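AP endonuclease, family protein 2 (Mycobacterium smegmatis, PDB 5TNV) binds a magnesium ion in a xylose isomerase-like TIM barrel and is probably an enzyme, perhaps an endonuclease or an isomerase. Local coordinates at residues T72-P77 with S104-S109; W251-Y256 with Q283-A288. All coordinates share one frame; numbering follows the deposited sequence. Where two conformers were deposited one is given.

Contact 1 of 2, residues T72-P77 with S104-S109; sequences TDAWVP and SMTRSS
Ser104, the last residue of strand 99-104, meets the other loop through its backbone: its carbonyl O lies 3.0 Å from Thr72 CA in a CA-H...O contact. Its hydroxyl is engaged on another side, with Asp70 OD2 and with His252 NE2, the imidazole that binds magnesium. Met105 follows with its CB 3.5 Å from Asp73 OD2, while the rest of its chain runs off to pack on helix 116-133. At Thr106 the polar grip begins. Its OG1 donates to the syn lone pair of Asp73 OD1, 2.9 Å away, and its backbone N reaches the same OD1, also at 2.9 Å, from above the carboxylate plane (37° out of it). A longer, weak bond runs from this N to OD2. The torsions fit the pairing: Thr106 OG1 sits between its own N and carbonyl carbon (chi1 61°), which leaves hydroxyl and amide able to converge on one acceptor, while CG2 packs 3.9 Å from Thr72 CB. Ser108 completes the set, its OG donating to Asp73 OD2 at 2.8 Å from the syn side, tilted from the plane. With both oxygens bonded, the carboxylate is fixed in its rotation. In the other loop, Thr72 OG1 accepts from Ala74 N at 2.9 Å, an ST turn that shapes the backbone around Asp73. The whole is a carboxylate joining two neighbouring loops that follow adjacent parallel strands, 68-70 and 99-104, on the magnesium-binding side of the TIM barrel.

Contact 2 of 2, residues W251-Y256 with Q283-A288; sequences WHIKNY and QIIRLA
Trp251 and Ile253 face one side of helix 281-290 across the usual gap of a strand packed under a helix, with Trp251 CA 10.2 Å from Ala288 CA and Ile253 CA 9.8 Å from Ile285 CA. The indole of Trp251 bridges most of that gap. Its CG is anti to the backbone N (chi1 -162°), and the six-membered ring carries the touching atoms. CZ2 brings the ring edge to Ile284 CG2 at 3.7 Å, nearly in the ring plane, the two side chains crossing at about a right angle. Farther along the helix Ala288 CB comes obliquely to CZ3, 3.5 Å away, its small side chain letting the ring come close to the helix. Ile285 CG1 also approaches obliquely, near CH2. This is the packing of a TIM barrel, in which inner strands are covered by outer helices: Trp251 and Ile253 turn outward, whereas His252 between them turns inward and gives ND1 to the magnesium, beside Glu193 and Asp223. Ile253 works from above the indole, its CD1 4.0 Å above the ring plane, over the centre of one face. Both its torsions are extended (chi1 -176°), carrying that same methyl outward to Ile285 CD1, also 4.0 Å away. The pair cross roughly perpendicular to each other, and helix 306-325 covers them further, with Ile317 against Ile253 and Val320 and Leu321 against Ile285.

Contact 1 closes before contact 2 opens along the chain, and their centres lie about 23 Å apart on opposite sides of the chain's centre. Both draw on strands of the same sheet: contact 1 joins loops after the neighbouring strands 68-70 and 99-104, while contact 2 sets strand 251-261 against helix 281-290, so one lies at the strand ends and the other in the layer between strand and helix. They nevertheless meet at Ser104 OG and His252 NE2, a probable hydrogen bond; the same hydroxyl also bonds Asp70. Ser104 is then in the second shell of the metal site and probably helps orient the imidazole whose other nitrogen binds magnesium.

Contact 1 of 2, residues T72-P77 with S104-S109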
ATOM      1  N   THR A  72       6.044 -20.417 -16.054  1.00  4.45           N
ATOM      2  CA  THR A  72       5.723 -19.693 -17.303  1.00  4.46           C
ATOM      3  C   THR A  72       6.506 -20.299 -18.443  1.00  4.45           C
ATOM      4  O   THR A  72       7.007 -21.427 -18.335  1.00  4.92           O
ATOM      5  CB  THR A  72       5.830 -18.163 -17.179  1.00  4.52           C
ATOM      6  OG1 THR A  72       7.214 -17.710 -17.282  1.00  4.80           O
ATOM      7  CG2 THR A  72       5.220 -17.646 -15.907  1.00  5.42           C
ATOM      8  N   ASP A  73       6.603 -19.585 -19.568  1.00  4.43           N
ATOM      9  CA  ASP A  73       7.525 -19.838 -20.660  1.00  4.87           C
ATOM     10  C   ASP A  73       8.495 -18.691 -20.820  1.00  5.10           C
ATOM     11  O   ASP A  73       9.278 -18.677 -21.802  1.00  6.82           O
ATOM     12  CB  ASP A  73       6.806 -20.111 -21.990  1.00  6.17           C
ATOM     13  CG  ASP A  73       5.997 -18.962 -22.483  1.00  6.37           C
ATOM     14  OD1 ASP A  73       5.949 -17.946 -21.793  1.00  6.45           O
ATOM     15  OD2 ASP A  73       5.369 -19.065 -23.563  1.00  9.56           O
ATOM     16  N   ALA A  74       8.565 -17.759 -19.867  1.00  5.11           N
ATOM     17  CA  ALA A  74       9.419 -16.563 -19.940  1.00  5.58           C
ATOM     18  C   ALA A  74      10.664 -16.668 -19.064  1.00  5.20           C
ATOM     19  O   ALA A  74      11.436 -15.693 -18.995  1.00  6.06           O
ATOM     20  CB  ALA A  74       8.560 -15.359 -19.559  1.00  6.83           C
ATOM     21  N   TRP A  75      10.848 -17.804 -18.426  1.00  5.22           N
ATOM     22  CA  TRP A  75      11.969 -18.113 -17.527  1.00  4.93           C
ATOM     23  C   TRP A  75      12.668 -19.316 -18.175  1.00  4.87           C
ATOM     24  O   TRP A  75      12.999 -19.277 -19.385  1.00  6.08           O
ATOM     25  CB  TRP A  75      11.484 -18.246 -16.088  1.00  5.04           C
ATOM     26  CG  TRP A  75      12.506 -18.677 -15.086  1.00  4.55           C
ATOM     27  CD1 TRP A  75      13.691 -18.080 -14.801  1.00  4.84           C
ATOM     28  CD2 TRP A  75      12.435 -19.822 -14.255  1.00  4.54           C
ATOM     29  NE1 TRP A  75      14.368 -18.776 -13.838  1.00  5.00           N
ATOM     30  CE2 TRP A  75      13.614 -19.860 -13.487  1.00  4.70           C
ATOM     31  CE3 TRP A  75      11.496 -20.855 -14.047  1.00  5.17           C
ATOM     32  CZ2 TRP A  75      13.883 -20.873 -12.559  1.00  5.03           C
ATOM     33  CZ3 TRP A  75      11.757 -21.851 -13.145  1.00  5.56           C
ATOM     34  CH2 TRP A  75      12.943 -21.853 -12.400  1.00  5.83           C
ATOM     35  N   VAL A  76      12.945 -20.403 -17.467  1.00  4.78           N
ATOM     36  CA  VAL A  76      13.518 -21.607 -18.073  1.00  5.44           C
ATOM     37  C   VAL A  76      12.490 -22.195 -19.051  1.00  5.18           C
ATOM     38  O   VAL A  76      11.371 -22.507 -18.611  1.00  5.59           O
ATOM     39  CB  VAL A  76      13.892 -22.622 -16.985  1.00  5.50           C
ATOM     40  CG1 VAL A  76      14.356 -23.917 -17.618  1.00  7.33           C
ATOM     41  CG2 VAL A  76      14.926 -22.080 -16.007  1.00  6.03           C
ATOM     42  N   PRO A  77      12.825 -22.347 -20.321  1.00  6.05           N
ATOM     43  CA  PRO A  77      11.836 -22.790 -21.308  1.00  6.25           C
ATOM     44  C   PRO A  77      11.743 -24.290 -21.325  1.00  5.62           C
ATOM     45  O   PRO A  77      12.482 -24.974 -22.095  1.00  6.38           O
ATOM     46  CB  PRO A  77      12.358 -22.220 -22.599  1.00  7.26           C
ATOM     47  CG  PRO A  77      13.864 -22.270 -22.425  1.00  7.76           C
ATOM     48  CD  PRO A  77      14.062 -21.939 -20.985  1.00  6.28           C
ATOM     49  N   SER A 104       2.052 -21.408 -17.365  1.00  4.34           N
ATOM     50  CA  SER A 104       1.423 -20.290 -18.075  1.00  4.51           C
ATOM     51  C   SER A 104       2.300 -19.749 -19.167  1.00  4.78           C
ATOM     52  O   SER A 104       3.303 -19.081 -18.926  1.00  5.85           O
ATOM     53  CB  SER A 104       1.079 -19.151 -17.094  1.00  4.61           C
ATOM     54  OG  SER A 104       0.111 -19.577 -16.140  1.00  4.73           O
ATOM     55  N   MET A 105       1.894 -19.967 -20.419  1.00  4.84           N
ATOM     56  CA  MET A 105       2.545 -19.342 -21.549  1.00  4.92           C
ATOM     57  C   MET A 105       2.225 -17.865 -21.548  1.00  5.08           C
ATOM     58  O   MET A 105       1.107 -17.510 -21.221  1.00 10.33           O
ATOM     59  CB  MET A 105       2.082 -20.007 -22.845  1.00  6.89           C
ATOM     60  CG  MET A 105       2.459 -21.460 -22.953  1.00 10.93           C
ATOM     61  SD  MET A 105       1.784 -22.282 -24.402  1.00 18.33           S
ATOM     62  CE  MET A 105       2.655 -21.608 -25.835  1.00 18.40           C
ATOM     63  N   THR A 106       3.175 -17.041 -21.952  0.50  6.07           N
ATOM     64  CA  THR A 106       2.919 -15.601 -21.813  0.50  5.57           C
ATOM     65  C   THR A 106       2.544 -15.065 -23.165  0.50  6.89           C
ATOM     66  O   THR A 106       1.530 -15.340 -23.785  0.50  7.08           O
ATOM     67  CB  THR A 106       4.112 -14.981 -21.076  0.50  6.58           C
ATOM     68  OG1 THR A 106       5.352 -15.154 -21.802  0.50  6.30           O
ATOM     69  CG2 THR A 106       4.285 -15.654 -19.708  0.50  8.86           C
ATOM     70  N   ARG A 107       3.046 -14.192 -23.852  1.00  9.10           N
ATOM     71  CA  ARG A 107       3.197 -13.526 -25.094  1.00  5.60           C
ATOM     72  C   ARG A 107       3.699 -14.502 -26.179  1.00  5.60           C
ATOM     73  O   ARG A 107       4.645 -14.273 -26.884  1.00  8.21           O
ATOM     74  CB  ARG A 107       4.045 -12.262 -24.955  1.00  5.83           C
ATOM     75  CG  ARG A 107       3.406 -11.285 -23.935  1.00  5.76           C
ATOM     76  CD  ARG A 107       4.167  -9.965 -23.804  1.00  6.27           C
ATOM     77  NE  ARG A 107       3.617  -9.200 -22.687  1.00  6.15           N
ATOM     78  CZ  ARG A 107       2.469  -8.543 -22.721  1.00  5.15           C
ATOM     79  NH1 ARG A 107       1.760  -8.457 -23.834  1.00  5.23           N
ATOM     80  NH2 ARG A 107       2.047  -7.942 -21.622  1.00  6.83           N
ATOM     81  N   SER A 108       2.955 -15.595 -26.269  1.00  5.74           N
ATOM     82  CA  SER A 108       3.221 -16.749 -27.108  1.00  6.07           C
ATOM     83  C   SER A 108       1.929 -17.241 -27.721  1.00  5.68           C
ATOM     84  O   SER A 108       1.504 -18.379 -27.550  1.00  6.76           O
ATOM     85  CB  SER A 108       3.879 -17.868 -26.303  1.00  7.77           C
ATOM     86  OG  SER A 108       5.050 -17.377 -25.722  1.00  9.03           O
ATOM     87  N   SER A 109       1.228 -16.365 -28.429  1.00  6.01           N
ATOM     88  CA  SER A 109      -0.111 -16.680 -28.912  1.00  6.04           C
ATOM     89  C   SER A 109      -0.103 -17.797 -29.964  1.00  5.99           C
ATOM     90  O   SER A 109       0.739 -17.777 -30.884  1.00  6.41           O
ATOM     91  CB  SER A 109      -0.751 -15.444 -29.515  1.00  6.10           C
ATOM     92  OG  SER A 109      -1.992 -15.827 -30.112  1.00  6.65           O
TER

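Contact 2 of 2, residues W251-Y256 with Q283-A288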
ATOM      1  N   TRP A 251      -6.628 -19.325 -12.094  1.00  4.12           N
ATOM      2  CA  TRP A 251      -6.789 -17.915 -11.711  1.00  3.86           C
ATOM      3  C   TRP A 251      -5.418 -17.257 -11.450  1.00  3.47           C
ATOM      4  O   TRP A 251      -4.830 -17.451 -10.410  1.00  4.14           O
ATOM      5  CB  TRP A 251      -7.691 -17.846 -10.484  1.00  4.14           C
ATOM      6  CG  TRP A 251      -8.311 -16.497 -10.213  1.00  3.73           C
ATOM      7  CD1 TRP A 251      -8.118 -15.271 -10.808  1.00  4.10           C
ATOM      8  CD2 TRP A 251      -9.318 -16.288  -9.196  1.00  3.94           C
ATOM      9  NE1 TRP A 251      -8.930 -14.334 -10.210  1.00  4.04           N
ATOM     10  CE2 TRP A 251      -9.673 -14.926  -9.232  1.00  3.91           C
ATOM     11  CE3 TRP A 251      -9.909 -17.145  -8.297  1.00  4.25           C
ATOM     12  CZ2 TRP A 251     -10.634 -14.422  -8.359  1.00  4.31           C
ATOM     13  CZ3 TRP A 251     -10.873 -16.652  -7.410  1.00  5.13           C
ATOM     14  CH2 TRP A 251     -11.215 -15.291  -7.454  1.00  5.05           C
ATOM     15  N   HIS A 252      -4.993 -16.435 -12.407  1.00  3.80           N
ATOM     16  CA  HIS A 252      -3.962 -15.416 -12.191  1.00  3.80           C
ATOM     17  C   HIS A 252      -4.637 -14.299 -11.377  1.00  3.50           C
ATOM     18  O   HIS A 252      -5.607 -13.705 -11.859  1.00  3.68           O
ATOM     19  CB  HIS A 252      -3.448 -14.830 -13.490  1.00  3.73           C
ATOM     20  CG  HIS A 252      -2.519 -15.648 -14.297  1.00  3.85           C
ATOM     21  ND1 HIS A 252      -1.873 -15.100 -15.382  1.00  4.37           N
ATOM     22  CD2 HIS A 252      -2.170 -16.964 -14.173  1.00  4.11           C
ATOM     23  CE1 HIS A 252      -1.135 -16.087 -15.865  1.00  5.21           C
ATOM     24  NE2 HIS A 252      -1.259 -17.209 -15.189  1.00  4.55           N
ATOM     25  N   ILE A 253      -4.123 -14.051 -10.198  1.00  3.46           N
ATOM     26  CA  ILE A 253      -4.859 -13.214  -9.225  1.00  3.95           C
ATOM     27  C   ILE A 253      -3.936 -12.082  -8.762  1.00  3.93           C
ATOM     28  O   ILE A 253      -2.953 -12.319  -8.067  1.00  5.28           O
ATOM     29  CB  ILE A 253      -5.414 -14.102  -8.096  1.00  4.16           C
ATOM     30  CG1 ILE A 253      -6.276 -13.277  -7.126  1.00  4.92           C
ATOM     31  CG2 ILE A 253      -4.366 -14.912  -7.366  1.00  4.56           C
ATOM     32  CD1 ILE A 253      -7.129 -14.113  -6.185  1.00  5.50           C
ATOM     33  N   LYS A 254      -4.301 -10.863  -9.137  1.00  3.52           N
ATOM     34  CA  LYS A 254      -3.517  -9.662  -8.803  1.00  3.37           C
ATOM     35  C   LYS A 254      -4.471  -8.486  -8.668  1.00  3.24           C
ATOM     36  O   LYS A 254      -5.615  -8.502  -9.136  1.00  3.69           O
ATOM     37  CB  LYS A 254      -2.406  -9.395  -9.818  1.00  3.53           C
ATOM     38  CG  LYS A 254      -2.847  -9.112 -11.230  1.00  3.85           C
ATOM     39  CD  LYS A 254      -1.689  -8.655 -12.111  1.00  4.09           C
ATOM     40  CE  LYS A 254      -2.024  -8.500 -13.597  1.00  4.01           C
ATOM     41  NZ  LYS A 254      -2.219  -9.820 -14.244  1.00  4.44           N
ATOM     42  N   ASN A 255      -3.949  -7.397  -8.069  1.00  3.18           N
ATOM     43  CA  ASN A 255      -4.759  -6.227  -7.800  1.00  3.22           C
ATOM     44  C   ASN A 255      -4.005  -4.926  -8.129  1.00  3.00           C
ATOM     45  O   ASN A 255      -2.774  -4.886  -8.225  1.00  3.16           O
ATOM     46  CB  ASN A 255      -5.256  -6.212  -6.349  1.00  3.37           C
ATOM     47  CG  ASN A 255      -6.628  -5.622  -6.110  1.00  3.36           C
ATOM     48  OD1 ASN A 255      -7.236  -5.034  -7.039  1.00  3.62           O
ATOM     49  ND2 ASN A 255      -7.139  -5.760  -4.915  1.00  3.55           N
ATOM     50  N   TYR A 256      -4.786  -3.871  -8.245  1.00  3.12           N
ATOM     51  CA  TYR A 256      -4.338  -2.522  -8.541  1.00  2.96           C
ATOM     52  C   TYR A 256      -5.219  -1.544  -7.799  1.00  2.95           C
ATOM     53  O   TYR A 256      -6.439  -1.792  -7.734  1.00  3.62           O
ATOM     54  CB  TYR A 256      -4.473  -2.164 -10.030  1.00  3.19           C
ATOM     55  CG  TYR A 256      -3.616  -2.995 -10.923  1.00  3.17           C
ATOM     56  CD1 TYR A 256      -3.980  -4.267 -11.341  1.00  3.45           C
ATOM     57  CD2 TYR A 256      -2.383  -2.509 -11.385  1.00  3.65           C
ATOM     58  CE1 TYR A 256      -3.188  -5.030 -12.151  1.00  3.47           C
ATOM     59  CE2 TYR A 256      -1.568  -3.259 -12.213  1.00  3.50           C
ATOM     60  CZ  TYR A 256      -1.966  -4.552 -12.603  1.00  3.53           C
ATOM     61  OH  TYR A 256      -1.216  -5.329 -13.439  1.00  3.71           O
ATOM     62  N   GLN A 283     -14.209 -10.898  -0.733  1.00  5.08           N
ATOM     63  CA  GLN A 283     -15.527 -11.147  -1.293  1.00  5.39           C
ATOM     64  C   GLN A 283     -15.426 -11.991  -2.553  1.00  4.90           C
ATOM     65  O   GLN A 283     -16.228 -12.914  -2.761  1.00  5.58           O
ATOM     66  CB  GLN A 283     -16.229  -9.844  -1.585  1.00  6.65           C
ATOM     67  CG  GLN A 283     -16.688  -9.050  -0.405  1.00 13.05           C
ATOM     68  CD  GLN A 283     -17.260  -7.672  -0.781  1.00 13.89           C
ATOM     69  OE1 GLN A 283     -17.198  -7.238  -1.965  1.00 18.23           O
ATOM     70  NE2 GLN A 283     -17.798  -6.983   0.183  1.00 18.29           N
ATOM     71  N   ILE A 284     -14.486 -11.684  -3.437  1.00  4.85           N
ATOM     72  CA  ILE A 284     -14.442 -12.360  -4.745  1.00  4.82           C
ATOM     73  C   ILE A 284     -13.937 -13.806  -4.618  1.00  4.63           C
ATOM     74  O   ILE A 284     -14.487 -14.682  -5.306  1.00  5.17           O
ATOM     75  CB  ILE A 284     -13.670 -11.496  -5.764  1.00  5.48           C
ATOM     76  CG1 ILE A 284     -14.411 -10.188  -6.046  1.00  6.99           C
ATOM     77  CG2 ILE A 284     -13.341 -12.285  -7.013  1.00  6.89           C
ATOM     78  CD1 ILE A 284     -15.785 -10.311  -6.561  1.00 11.41           C
ATOM     79  N   ILE A 285     -12.950 -14.083  -3.793  1.00  4.72           N
ATOM     80  CA  ILE A 285     -12.554 -15.481  -3.589  1.00  4.32           C
ATOM     81  C   ILE A 285     -13.704 -16.251  -2.982  1.00  4.78           C
ATOM     82  O   ILE A 285     -13.989 -17.377  -3.386  1.00  5.57           O
ATOM     83  CB  ILE A 285     -11.269 -15.591  -2.758  1.00  4.60           C
ATOM     84  CG1 ILE A 285     -10.063 -15.066  -3.534  1.00  4.70           C
ATOM     85  CG2 ILE A 285     -11.029 -17.016  -2.279  1.00  5.54           C
ATOM     86  CD1 ILE A 285      -8.852 -14.801  -2.665  1.00  5.29           C
ATOM     87  N   ARG A 286     -14.422 -15.673  -1.986  1.00  5.42           N
ATOM     88  CA  ARG A 286     -15.545 -16.403  -1.424  0.50  6.26           C
ATOM     89  C   ARG A 286     -16.621 -16.640  -2.458  1.00  6.23           C
ATOM     90  O   ARG A 286     -17.225 -17.735  -2.486  1.00  7.43           O
ATOM     91  CB  ARG A 286     -16.127 -15.657  -0.213  0.50  6.06           C
ATOM     92  CG  ARG A 286     -15.366 -15.944   1.076  0.50  4.40           C
ATOM     93  CD  ARG A 286     -15.783 -14.984   2.172  0.50  5.31           C
ATOM     94  NE  ARG A 286     -15.328 -15.521   3.451  0.50  5.94           N
ATOM     95  CZ  ARG A 286     -15.958 -16.321   4.280  0.50  4.97           C
ATOM     96  NH1 ARG A 286     -15.333 -16.706   5.395  0.50  6.21           N
ATOM     97  NH2 ARG A 286     -17.172 -16.763   4.079  0.50  7.52           N
ATOM     98  N   LEU A 287     -16.900 -15.679  -3.333  1.00  6.01           N
ATOM     99  CA  LEU A 287     -17.839 -15.834  -4.414  1.00  6.52           C
ATOM    100  C   LEU A 287     -17.411 -16.981  -5.324  1.00  6.16           C
ATOM    101  O   LEU A 287     -18.219 -17.826  -5.717  1.00  7.71           O
ATOM    102  CB  LEU A 287     -17.968 -14.534  -5.228  1.00  7.01           C
ATOM    103  CG  LEU A 287     -18.908 -14.617  -6.426  1.00  9.09           C
ATOM    104  CD1 LEU A 287     -20.327 -14.922  -5.982  1.00 12.64           C
ATOM    105  CD2 LEU A 287     -18.782 -13.315  -7.231  1.00 10.74           C
ATOM    106  N   ALA A 288     -16.126 -16.997  -5.693  1.00  5.88           N
ATOM    107  CA  ALA A 288     -15.621 -18.071  -6.534  1.00  5.93           C
ATOM    108  C   ALA A 288     -15.936 -19.428  -5.928  1.00  5.78           C
ATOM    109  O   ALA A 288     -16.422 -20.325  -6.586  1.00  6.52           O
ATOM    110  CB  ALA A 288     -14.110 -17.878  -6.748  1.00  5.66           C
TER